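Local atomic coordinates of SAM-dependent methyltransferase (Thiobacillus denitrificans, PDB entry 5EPE), a protein that binds S-adenosyl-L-homocysteine, the product left by the methyl donor S-adenosylmethionine, and is probably a methyltransferase, though its methyl acceptor is not established. Residues 13-18 / 47-52; 154-159 / 232-237; 169-174 / 241-246. All coordinates share one frame; numbering follows the deposited sequence.

Contact 1: 13-18 / 47-52; sequences AHRIHN and SGEMLC. With SAH (S-adenosyl-L-homocysteine), chain B.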
loop_
_atom_site.group_PDB
_atom_site.type_symbol
_atom_site.label_atom_id
_atom_site.label_comp_id
_atom_site.label_asym_id
_atom_site.label_seq_id
_atom_site.Cartn_x
_atom_site.Cartn_y
_atom_site.Cartn_z
ATOM N N ALA A 13 -32.049 13.635 -29.962
ATOM C CA ALA A 13 -31.299 14.779 -30.424
ATOM C C ALA A 13 -29.838 14.428 -30.653
ATOM O O ALA A 13 -29.028 15.330 -30.799
ATOM C CB ALA A 13 -31.410 15.894 -29.393
ATOM N N HIS A 14 -29.452 13.157 -30.608
ATOM C CA HIS A 14 -28.050 12.774 -30.879
ATOM C C HIS A 14 -27.849 12.548 -32.394
ATOM O O HIS A 14 -28.680 11.868 -32.989
ATOM C CB HIS A 14 -27.750 11.449 -30.222
ATOM C CG HIS A 14 -27.395 11.540 -28.777
ATOM N ND1 HIS A 14 -28.205 12.163 -27.840
ATOM C CD2 HIS A 14 -26.290 11.119 -28.114
ATOM C CE1 HIS A 14 -27.621 12.072 -26.650
ATOM N NE2 HIS A 14 -26.442 11.493 -26.798
ATOM N N ARG A 15 -26.781 13.091 -32.980
ATOM C CA ARG A 15 -26.343 12.663 -34.318
ATOM C C ARG A 15 -25.504 11.392 -34.213
ATOM O O ARG A 15 -25.629 10.531 -35.036
ATOM C CB ARG A 15 -25.556 13.750 -35.028
ATOM C CG ARG A 15 -26.443 14.924 -35.470
ATOM C CD ARG A 15 -25.564 15.959 -36.161
ATOM N NE ARG A 15 -26.376 17.108 -36.552
ATOM C CZ ARG A 15 -25.909 18.329 -36.760
ATOM N NH1 ARG A 15 -24.621 18.599 -36.662
ATOM N NH2 ARG A 15 -26.741 19.284 -37.106
ATOM N N ILE A 16 -24.710 11.281 -33.160
ATOM C CA ILE A 16 -23.821 10.151 -32.933
ATOM C C ILE A 16 -24.263 9.447 -31.642
ATOM O O ILE A 16 -24.284 10.056 -30.597
ATOM C CB ILE A 16 -22.350 10.621 -32.822
ATOM C CG1 ILE A 16 -21.941 11.408 -34.083
ATOM C CG2 ILE A 16 -21.434 9.430 -32.543
ATOM C CD1 ILE A 16 -20.661 12.223 -33.983
ATOM N N HIS A 17 -24.677 8.187 -31.750
ATOM C CA HIS A 17 -25.184 7.419 -30.673
ATOM C C HIS A 17 -24.077 6.586 -30.008
ATOM O O HIS A 17 -24.247 5.391 -29.761
ATOM C CB HIS A 17 -26.322 6.505 -31.183
ATOM C CG HIS A 17 -27.459 7.253 -31.808
ATOM N ND1 HIS A 17 -28.475 7.792 -31.063
ATOM C CD2 HIS A 17 -27.699 7.612 -33.090
ATOM C CE1 HIS A 17 -29.319 8.435 -31.874
ATOM N NE2 HIS A 17 -28.868 8.342 -33.110
ATOM N N ASN A 18 -22.977 7.241 -29.673
ATOM C CA ASN A 18 -21.843 6.593 -29.112
ATOM C C ASN A 18 -20.948 7.699 -28.578
ATOM O O ASN A 18 -21.098 8.850 -28.953
ATOM C CB ASN A 18 -21.078 5.794 -30.194
ATOM C CG ASN A 18 -21.518 4.343 -30.261
ATOM O OD1 ASN A 18 -21.570 3.646 -29.242
ATOM N ND2 ASN A 18 -21.781 3.868 -31.451
ATOM N N SER A 47 -28.235 7.253 -36.692
ATOM C CA SER A 47 -28.793 8.397 -37.404
ATOM C C SER A 47 -27.958 8.747 -38.656
ATOM O O SER A 47 -28.084 9.848 -39.208
ATOM C CB SER A 47 -29.025 9.579 -36.447
ATOM O OG SER A 47 -30.041 9.263 -35.489
ATOM N N GLY A 48 -27.112 7.792 -39.071
ATOM C CA GLY A 48 -26.400 7.827 -40.334
ATOM C C GLY A 48 -25.287 8.823 -40.370
ATOM O O GLY A 48 -24.814 9.159 -41.446
ATOM N N GLU A 49 -24.812 9.272 -39.204
ATOM C CA GLU A 49 -23.854 10.360 -39.210
ATOM C C GLU A 49 -22.525 9.931 -39.865
ATOM O O GLU A 49 -21.900 10.721 -40.618
ATOM C CB GLU A 49 -23.637 10.931 -37.822
ATOM C CG GLU A 49 -22.805 12.209 -37.821
ATOM C CD GLU A 49 -23.526 13.460 -38.359
ATOM O OE1 GLU A 49 -24.727 13.395 -38.726
ATOM O OE2 GLU A 49 -22.865 14.557 -38.378
HETATM N N MSE A 50 -22.096 8.710 -39.586
HETATM C CA MSE A 50 -20.857 8.210 -40.162
HETATM C C MSE A 50 -20.938 8.137 -41.685
HETATM O O MSE A 50 -20.113 8.706 -42.364
HETATM C CB MSE A 50 -20.554 6.815 -39.580
HETATM C CG MSE A 50 -19.192 6.406 -40.081
HETATM SE SE MSE A 50 -18.723 4.687 -39.142
HETATM C CE MSE A 50 -19.531 3.484 -40.341
ATOM N N LEU A 51 -21.924 7.432 -42.211
ATOM C CA LEU A 51 -22.107 7.412 -43.671
ATOM C C LEU A 51 -22.300 8.791 -44.310
ATOM O O LEU A 51 -21.659 9.061 -45.317
ATOM C CB LEU A 51 -23.251 6.487 -44.086
ATOM C CG LEU A 51 -22.932 5.019 -43.880
ATOM C CD1 LEU A 51 -24.167 4.180 -44.148
ATOM C CD2 LEU A 51 -21.799 4.534 -44.782
ATOM N N CYS A 52 -23.139 9.663 -43.735
ATOM C CA CYS A 52 -23.406 10.955 -44.349
ATOM C C CYS A 52 -22.141 11.836 -44.401
ATOM O O CYS A 52 -21.869 12.449 -45.440
ATOM C CB CYS A 52 -24.523 11.708 -43.651
ATOM S SG CYS A 52 -26.111 10.881 -43.899
HETATM N N SAH B . -23.501 3.200 -35.171
HETATM C CA SAH B . -24.479 4.257 -34.714
HETATM C CB SAH B . -25.475 3.670 -33.732
HETATM C CG SAH B . -24.922 3.048 -32.436
HETATM S SD SAH B . -26.170 2.759 -31.208
HETATM C C SAH B . -23.800 5.466 -34.110
HETATM O O SAH B . -22.639 5.361 -33.671
HETATM O OXT SAH B . -24.379 6.570 -34.034
HETATM C "C5'" SAH B . -26.810 1.090 -31.531
HETATM C "C4'" SAH B . -27.739 1.095 -32.747
HETATM O "O4'" SAH B . -28.101 -0.251 -33.089
HETATM C "C3'" SAH B . -29.053 1.871 -32.541
HETATM O "O3'" SAH B . -29.153 2.859 -33.583
HETATM C "C2'" SAH B . -30.166 0.826 -32.664
HETATM O "O2'" SAH B . -31.309 1.313 -33.350
HETATM C "C1'" SAH B . -29.484 -0.212 -33.512
HETATM N N9 SAH B . -29.948 -1.608 -33.470
HETATM C C8 SAH B . -30.232 -2.351 -32.357
HETATM N N7 SAH B . -30.542 -3.586 -32.685
HETATM C C5 SAH B . -30.444 -3.629 -34.080
HETATM C C6 SAH B . -30.668 -4.656 -35.036
HETATM N N6 SAH B . -31.037 -5.897 -34.648
HETATM N N1 SAH B . -30.477 -4.393 -36.353
HETATM C C2 SAH B . -30.109 -3.140 -36.714
HETATM N N3 SAH B . -29.896 -2.094 -35.891
HETATM C C4 SAH B . -30.072 -2.410 -34.566
HETATM O O HOH W 1 -25.602 8.033 -36.217
#

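Contact 2: 154-159 / 232-237; sequences KACHAN and TNTREY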
loop_
_atom_site.group_PDB
_atom_site.type_symbol
_atom_site.label_atom_id
_atom_site.label_comp_id
_atom_site.label_asym_id
_atom_site.label_seq_id
_atom_site.Cartn_x
_atom_site.Cartn_y
_atom_site.Cartn_z
ATOM N N LYS A 154 -21.368 -3.227 -13.171
ATOM C CA LYS A 154 -22.829 -3.175 -13.330
ATOM C C LYS A 154 -23.388 -1.738 -13.518
ATOM O O LYS A 154 -24.420 -1.541 -14.154
ATOM C CB LYS A 154 -23.499 -3.849 -12.147
ATOM C CG LYS A 154 -23.150 -5.334 -12.002
ATOM C CD LYS A 154 -23.948 -5.898 -10.834
ATOM C CE LYS A 154 -23.457 -7.269 -10.403
ATOM N NZ LYS A 154 -23.538 -8.228 -11.534
ATOM N N ALA A 155 -22.685 -0.742 -12.987
ATOM C CA ALA A 155 -23.043 0.643 -13.224
ATOM C C ALA A 155 -22.592 1.147 -14.605
ATOM O O ALA A 155 -23.002 2.225 -15.011
ATOM C CB ALA A 155 -22.455 1.521 -12.134
ATOM N N CYS A 156 -21.709 0.388 -15.276
ATOM C CA CYS A 156 -21.258 0.616 -16.666
ATOM C C CYS A 156 -22.000 -0.309 -17.690
ATOM O O CYS A 156 -21.522 -0.511 -18.796
ATOM C CB CYS A 156 -19.714 0.402 -16.759
ATOM S SG CYS A 156 -18.631 1.609 -15.891
ATOM N N HIS A 157 -23.144 -0.879 -17.311
ATOM C CA HIS A 157 -23.985 -1.685 -18.209
ATOM C C HIS A 157 -23.346 -3.028 -18.671
ATOM O O HIS A 157 -23.754 -3.580 -19.705
ATOM C CB HIS A 157 -24.491 -0.833 -19.400
ATOM N N ALA A 158 -22.356 -3.529 -17.905
ATOM C CA ALA A 158 -21.807 -4.913 -17.990
ATOM C C ALA A 158 -22.420 -5.773 -16.857
ATOM O O ALA A 158 -23.020 -5.238 -15.958
ATOM C CB ALA A 158 -20.302 -4.873 -17.830
ATOM N N ASN A 159 -22.263 -7.090 -16.883
ATOM C CA ASN A 159 -22.661 -7.928 -15.733
ATOM C C ASN A 159 -21.514 -8.172 -14.748
ATOM O O ASN A 159 -21.719 -8.251 -13.526
ATOM C CB ASN A 159 -23.119 -9.322 -16.156
ATOM C CG ASN A 159 -24.220 -9.306 -17.163
ATOM O OD1 ASN A 159 -24.113 -9.955 -18.188
ATOM N ND2 ASN A 159 -25.287 -8.607 -16.880
ATOM N N THR A 232 -18.929 8.981 -11.469
ATOM C CA THR A 232 -18.335 8.017 -10.552
ATOM C C THR A 232 -17.834 6.755 -11.271
ATOM O O THR A 232 -16.769 6.224 -10.942
ATOM C CB THR A 232 -19.367 7.635 -9.446
ATOM O OG1 THR A 232 -19.748 8.824 -8.746
ATOM C CG2 THR A 232 -18.849 6.572 -8.437
ATOM N N ASN A 233 -18.616 6.280 -12.237
ATOM C CA ASN A 233 -18.393 4.966 -12.865
ATOM C C ASN A 233 -17.838 5.130 -14.298
ATOM O O ASN A 233 -16.647 5.025 -14.517
ATOM C CB ASN A 233 -19.699 4.162 -12.791
ATOM C CG ASN A 233 -20.141 3.957 -11.341
ATOM O OD1 ASN A 233 -19.460 3.300 -10.598
ATOM N ND2 ASN A 233 -21.172 4.608 -10.926
ATOM N N THR A 234 -18.650 5.521 -15.238
ATOM C CA THR A 234 -18.258 5.482 -16.614
ATOM C C THR A 234 -17.053 6.361 -16.891
ATOM O O THR A 234 -16.119 5.918 -17.606
ATOM C CB THR A 234 -19.445 5.918 -17.459
ATOM O OG1 THR A 234 -20.547 5.077 -17.091
ATOM C CG2 THR A 234 -19.202 5.847 -18.948
ATOM N N ARG A 235 -17.093 7.630 -16.450
ATOM C CA ARG A 235 -16.114 8.602 -16.944
ATOM C C ARG A 235 -14.675 8.188 -16.659
ATOM O O ARG A 235 -13.794 8.412 -17.456
ATOM C CB ARG A 235 -16.420 9.989 -16.377
ATOM C CG ARG A 235 -15.737 11.100 -17.117
ATOM C CD ARG A 235 -16.140 12.468 -16.594
ATOM N NE ARG A 235 -15.768 13.495 -17.559
ATOM C CZ ARG A 235 -14.574 14.075 -17.639
ATOM N NH1 ARG A 235 -13.658 13.846 -16.758
ATOM N NH2 ARG A 235 -14.311 14.943 -18.664
ATOM N N GLU A 236 -14.428 7.585 -15.509
ATOM C CA GLU A 236 -13.119 7.159 -15.107
ATOM C C GLU A 236 -12.731 5.754 -15.577
ATOM O O GLU A 236 -11.597 5.512 -15.861
ATOM C CB GLU A 236 -13.052 7.249 -13.565
ATOM C CG GLU A 236 -12.987 8.739 -13.071
ATOM C CD GLU A 236 -11.708 9.420 -13.570
ATOM O OE1 GLU A 236 -10.637 8.781 -13.457
ATOM O OE2 GLU A 236 -11.727 10.528 -14.167
ATOM N N TYR A 237 -13.696 4.851 -15.671
ATOM C CA TYR A 237 -13.415 3.435 -15.874
ATOM C C TYR A 237 -13.702 2.876 -17.265
ATOM O O TYR A 237 -13.046 1.892 -17.654
ATOM C CB TYR A 237 -14.230 2.626 -14.849
ATOM C CG TYR A 237 -13.754 2.856 -13.479
ATOM C CD1 TYR A 237 -12.594 2.230 -13.002
ATOM C CD2 TYR A 237 -14.456 3.728 -12.618
ATOM C CE1 TYR A 237 -12.125 2.453 -11.714
ATOM C CE2 TYR A 237 -13.995 3.987 -11.338
ATOM C CZ TYR A 237 -12.854 3.331 -10.889
ATOM O OH TYR A 237 -12.438 3.547 -9.618
#

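Contact 3: 169-174 / 241-246; sequences EFLASF and GVFALM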
loop_
_atom_site.group_PDB
_atom_site.type_symbol
_atom_site.label_atom_id
_atom_site.label_comp_id
_atom_site.label_asym_id
_atom_site.label_seq_id
_atom_site.Cartn_x
_atom_site.Cartn_y
_atom_site.Cartn_z
ATOM N N GLU A 169 -5.166 -6.100 -23.561
ATOM C CA GLU A 169 -5.782 -7.422 -23.668
ATOM C C GLU A 169 -6.909 -7.398 -24.712
ATOM O O GLU A 169 -7.129 -8.400 -25.427
ATOM C CB GLU A 169 -6.344 -7.859 -22.314
ATOM C CG GLU A 169 -5.327 -8.399 -21.272
ATOM C CD GLU A 169 -4.363 -7.314 -20.654
ATOM O OE1 GLU A 169 -4.649 -6.068 -20.641
ATOM O OE2 GLU A 169 -3.322 -7.751 -20.087
ATOM N N PHE A 170 -7.586 -6.274 -24.824
ATOM C CA PHE A 170 -8.643 -6.134 -25.833
ATOM C C PHE A 170 -8.052 -6.157 -27.245
ATOM O O PHE A 170 -8.519 -6.894 -28.120
ATOM C CB PHE A 170 -9.491 -4.858 -25.604
ATOM C CG PHE A 170 -10.771 -4.855 -26.424
ATOM C CD1 PHE A 170 -11.611 -5.953 -26.420
ATOM C CD2 PHE A 170 -11.113 -3.760 -27.207
ATOM C CE1 PHE A 170 -12.775 -5.993 -27.153
ATOM C CE2 PHE A 170 -12.296 -3.784 -27.922
ATOM C CZ PHE A 170 -13.111 -4.902 -27.924
ATOM N N LEU A 171 -7.005 -5.375 -27.462
ATOM C CA LEU A 171 -6.256 -5.462 -28.715
ATOM C C LEU A 171 -5.741 -6.857 -29.002
ATOM O O LEU A 171 -5.873 -7.348 -30.135
ATOM C CB LEU A 171 -5.122 -4.443 -28.746
ATOM C CG LEU A 171 -5.564 -2.979 -28.788
ATOM C CD1 LEU A 171 -4.376 -2.100 -28.450
ATOM C CD2 LEU A 171 -6.122 -2.687 -30.167
ATOM N N ALA A 172 -5.178 -7.506 -27.982
ATOM C CA ALA A 172 -4.781 -8.917 -28.094
ATOM C C ALA A 172 -5.931 -9.809 -28.511
ATOM O O ALA A 172 -5.707 -10.772 -29.257
ATOM C CB ALA A 172 -4.163 -9.430 -26.812
ATOM N N SER A 173 -7.150 -9.546 -28.017
ATOM C CA SER A 173 -8.261 -10.408 -28.378
ATOM C C SER A 173 -8.552 -10.387 -29.899
ATOM O O SER A 173 -8.878 -11.457 -30.479
ATOM C CB SER A 173 -9.547 -10.071 -27.608
ATOM O OG SER A 173 -10.122 -8.830 -27.953
ATOM N N PHE A 174 -8.426 -9.235 -30.566
ATOM C CA PHE A 174 -8.549 -9.191 -32.039
ATOM C C PHE A 174 -7.446 -9.990 -32.742
ATOM O O PHE A 174 -7.732 -10.742 -33.699
ATOM C CB PHE A 174 -8.526 -7.759 -32.541
ATOM C CG PHE A 174 -9.690 -6.921 -32.085
ATOM C CD1 PHE A 174 -10.968 -7.245 -32.464
ATOM C CD2 PHE A 174 -9.491 -5.789 -31.315
ATOM C CE1 PHE A 174 -12.043 -6.439 -32.100
ATOM C CE2 PHE A 174 -10.562 -4.951 -30.978
ATOM C CZ PHE A 174 -11.833 -5.291 -31.357
ATOM N N GLY A 241 -13.861 2.616 -28.267
ATOM C CA GLY A 241 -13.233 3.020 -29.520
ATOM C C GLY A 241 -13.670 2.268 -30.701
ATOM O O GLY A 241 -14.426 1.289 -30.602
ATOM N N VAL A 242 -13.225 2.778 -31.852
ATOM C CA VAL A 242 -13.388 2.070 -33.125
ATOM C C VAL A 242 -12.047 1.505 -33.588
ATOM O O VAL A 242 -11.062 2.220 -33.706
ATOM C CB VAL A 242 -14.038 2.929 -34.209
ATOM C CG1 VAL A 242 -14.282 2.110 -35.444
ATOM C CG2 VAL A 242 -15.333 3.526 -33.727
ATOM N N PHE A 243 -12.064 0.200 -33.822
ATOM C CA PHE A 243 -10.925 -0.598 -34.194
ATOM C C PHE A 243 -11.095 -1.095 -35.624
ATOM O O PHE A 243 -12.135 -1.665 -35.981
ATOM C CB PHE A 243 -10.809 -1.754 -33.214
ATOM C CG PHE A 243 -10.690 -1.306 -31.790
ATOM C CD1 PHE A 243 -11.813 -1.084 -31.036
ATOM C CD2 PHE A 243 -9.434 -1.102 -31.210
ATOM C CE1 PHE A 243 -11.697 -0.641 -29.717
ATOM C CE2 PHE A 243 -9.315 -0.750 -29.872
ATOM C CZ PHE A 243 -10.451 -0.470 -29.148
ATOM N N ALA A 244 -10.065 -0.874 -36.432
ATOM C CA ALA A 244 -10.033 -1.280 -37.822
ATOM C C ALA A 244 -9.226 -2.541 -37.951
ATOM O O ALA A 244 -8.098 -2.619 -37.461
ATOM C CB ALA A 244 -9.413 -0.154 -38.691
ATOM N N LEU A 245 -9.814 -3.539 -38.599
ATOM C CA LEU A 245 -9.310 -4.927 -38.628
ATOM C C LEU A 245 -9.117 -5.391 -40.074
ATOM O O LEU A 245 -9.964 -5.116 -40.948
ATOM C CB LEU A 245 -10.280 -5.876 -37.954
ATOM C CG LEU A 245 -10.782 -5.444 -36.563
ATOM C CD1 LEU A 245 -11.740 -6.494 -36.054
ATOM C CD2 LEU A 245 -9.618 -5.322 -35.593
HETATM N N MSE A 246 -8.028 -6.115 -40.311
HETATM C CA MSE A 246 -7.862 -6.879 -41.549
HETATM C C MSE A 246 -7.395 -8.279 -41.237
HETATM O O MSE A 246 -6.402 -8.471 -40.512
HETATM C CB MSE A 246 -6.839 -6.206 -42.459
HETATM C CG MSE A 246 -7.238 -4.818 -42.878
HETATM SE SE MSE A 246 -5.870 -3.883 -43.997
HETATM C CE MSE A 246 -5.846 -5.260 -45.385
#

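Contact 1: 13-18 / 47-52
His-17 donates from NE2 to OG of Ser-47 across 2.8 Å, nearly straight at 173° and with the oxygen in the plane of the imidazole. Ser-47 OG is also bonded to Gln-74, and His-17 ND1 to Glu-11, which pins both nitrogens of the ring and fixes its rotation, while Phe-71 stacks on it. CG stands anti to the carbonyl carbon (chi1 -59°), which carries the ring, and with it NE2, to Ser-47 OG. His-17 CB lies 3.7 Å from SD of the bound S-adenosyl-L-homocysteine.

The carboxylate of that ligand is held by the same loop: His-17 N donates to OXT at 2.8 Å, and Asn-18 ND2 to O at 2.8 Å. One water bridges the two segments, with Arg-15 O and OXT as acceptors in its reach and Ser-47 N donating to it at 2.8 Å. This is the amino-acid end of the cofactor site of a Rossmann-like methyltransferase, where the turn after strand 39-43 leads into helix 49-58 with Gly-48 as N-cap.

Glu-49 makes the van der Waals contacts with Arg-15 and Ile-16. Its CB is 3.4 Å from Arg-15 O, and its CG meets Ile-16 CG1 at 3.9 Å. The bend at chi2 brings the carboxylate over the CB-CD part of Arg-15, crossed at a slant, with CD 3.7 Å from OE1. The charged partner of OE1 is Arg-78, not Arg-15.

Contact 2: 154-159 / 232-237
A small buried van der Waals contact packs Ala-155 and Cys-156, where helix 150-155 runs out, against Asn-233 and Thr-234 near the C-terminal end of helix 216-237. No hydrogen bond crosses between the two segments, and their backbones come close: the CA atoms of Cys-156 and Thr-234 are 5.7 Å apart.

Ala-155 makes the tightest fit. Its methyl CB points at the side-chain amide of Asn-233, approaching CG at 3.5 Å, with ND2 at 3.6 Å and OD1 at 3.8 Å, so the methyl sits over the flat face of the amide. ND2 itself is bonded to the backbone O of Arg-229, one turn earlier in the same helix, and this tether keeps the amide against its own helix, where the methyl can lie on it.

Helix 216-237 has a wider pi-type turn at 232-234, and two of its residues, Asn-233 and Thr-234, are the ones touched. It then passes directly into strand 238-247 of the Rossmann-like sheet, so the contact joins the foot of this long helix to the chain that follows strand 134-143. Val-152, earlier on helix 150-155, extends the same packing onto Asn-233 and Tyr-237.

Cys-156 fills the second half of the contact. Its SG, anti to the carbonyl carbon (chi1 -68°), reaches the helix backbone at C of Asn-233, 3.9 Å away, and CA of Thr-234; this residue is poorly ordered, so its details deserve caution. Thr-234 OG1 lies 4.1 Å from that sulfur, but its polar partner is Arg-229 NH2.

Contact 3: 169-174 / 241-246
Helix 169-174 and strand 241-246 run roughly the same way, their short axes inclined by 29° and 10.9 Å apart at closest approach. This is a helix lying on the face of the mixed, Rossmann-like sheet of the methyltransferase: strand 238-247 runs antiparallel between strands 134-143 and 179-186, and helix 167-177 leads into the latter. The CA atoms of Phe-174 and Leu-245 are 7.9 Å apart, a gap bridged entirely by apolar side chains.

Phe-243, Phe-170 and Phe-174 form an aromatic cluster. Phe-170, whose CG is anti to the backbone N (chi1 -167°), sends its ring toward the strand and presents its edge to Phe-243 in a T-shaped pair, the planes 82° apart and the centroids separated by 5.3 Å. Phe-174 meets Phe-243 at a slant, its CE2 lying over one face of that ring, off-centre and 3.7 Å from CG. From the helix, Leu-171 brings CD2 to 3.7 Å from CE2 of Phe-243.

Around the cluster, Phe-142 adjoins Phe-170, Met-184 adjoins Phe-243, and Ile-123 of helix 119-127 touches both Phe-174 and Leu-245. Leu-171 also packs on Ala-231 of a neighbouring subunit.

Leu-245 packs on the Phe-174 ring with both methyls: CD1 is 3.7 Å from CD1 of that ring, while CD2 sits over its face in a CH-pi contact, 4.1 Å from the centroid.

In the fold
Only contact 1 touches the bound S-adenosyl-L-homocysteine; Asp-66, Asp-94, Ala-95 and Trp-114 also bind the ligand. Contacts 2 and 3 stand back from the pocket: the side chain of Thr-234 is about 11 Å from that of Asn-18, and that of Phe-243 about 13 Å from the ligand. Contact 1 closes in sequence before the others open, whereas the segments of contacts 2 and 3 alternate along the chain. Those two are joined through the direct passage from helix 216-237 into strand 238-247, although their centres lie 21 Å apart. Contact 1 comes within about 6 Å of contact 3, nearest atoms, without touching it.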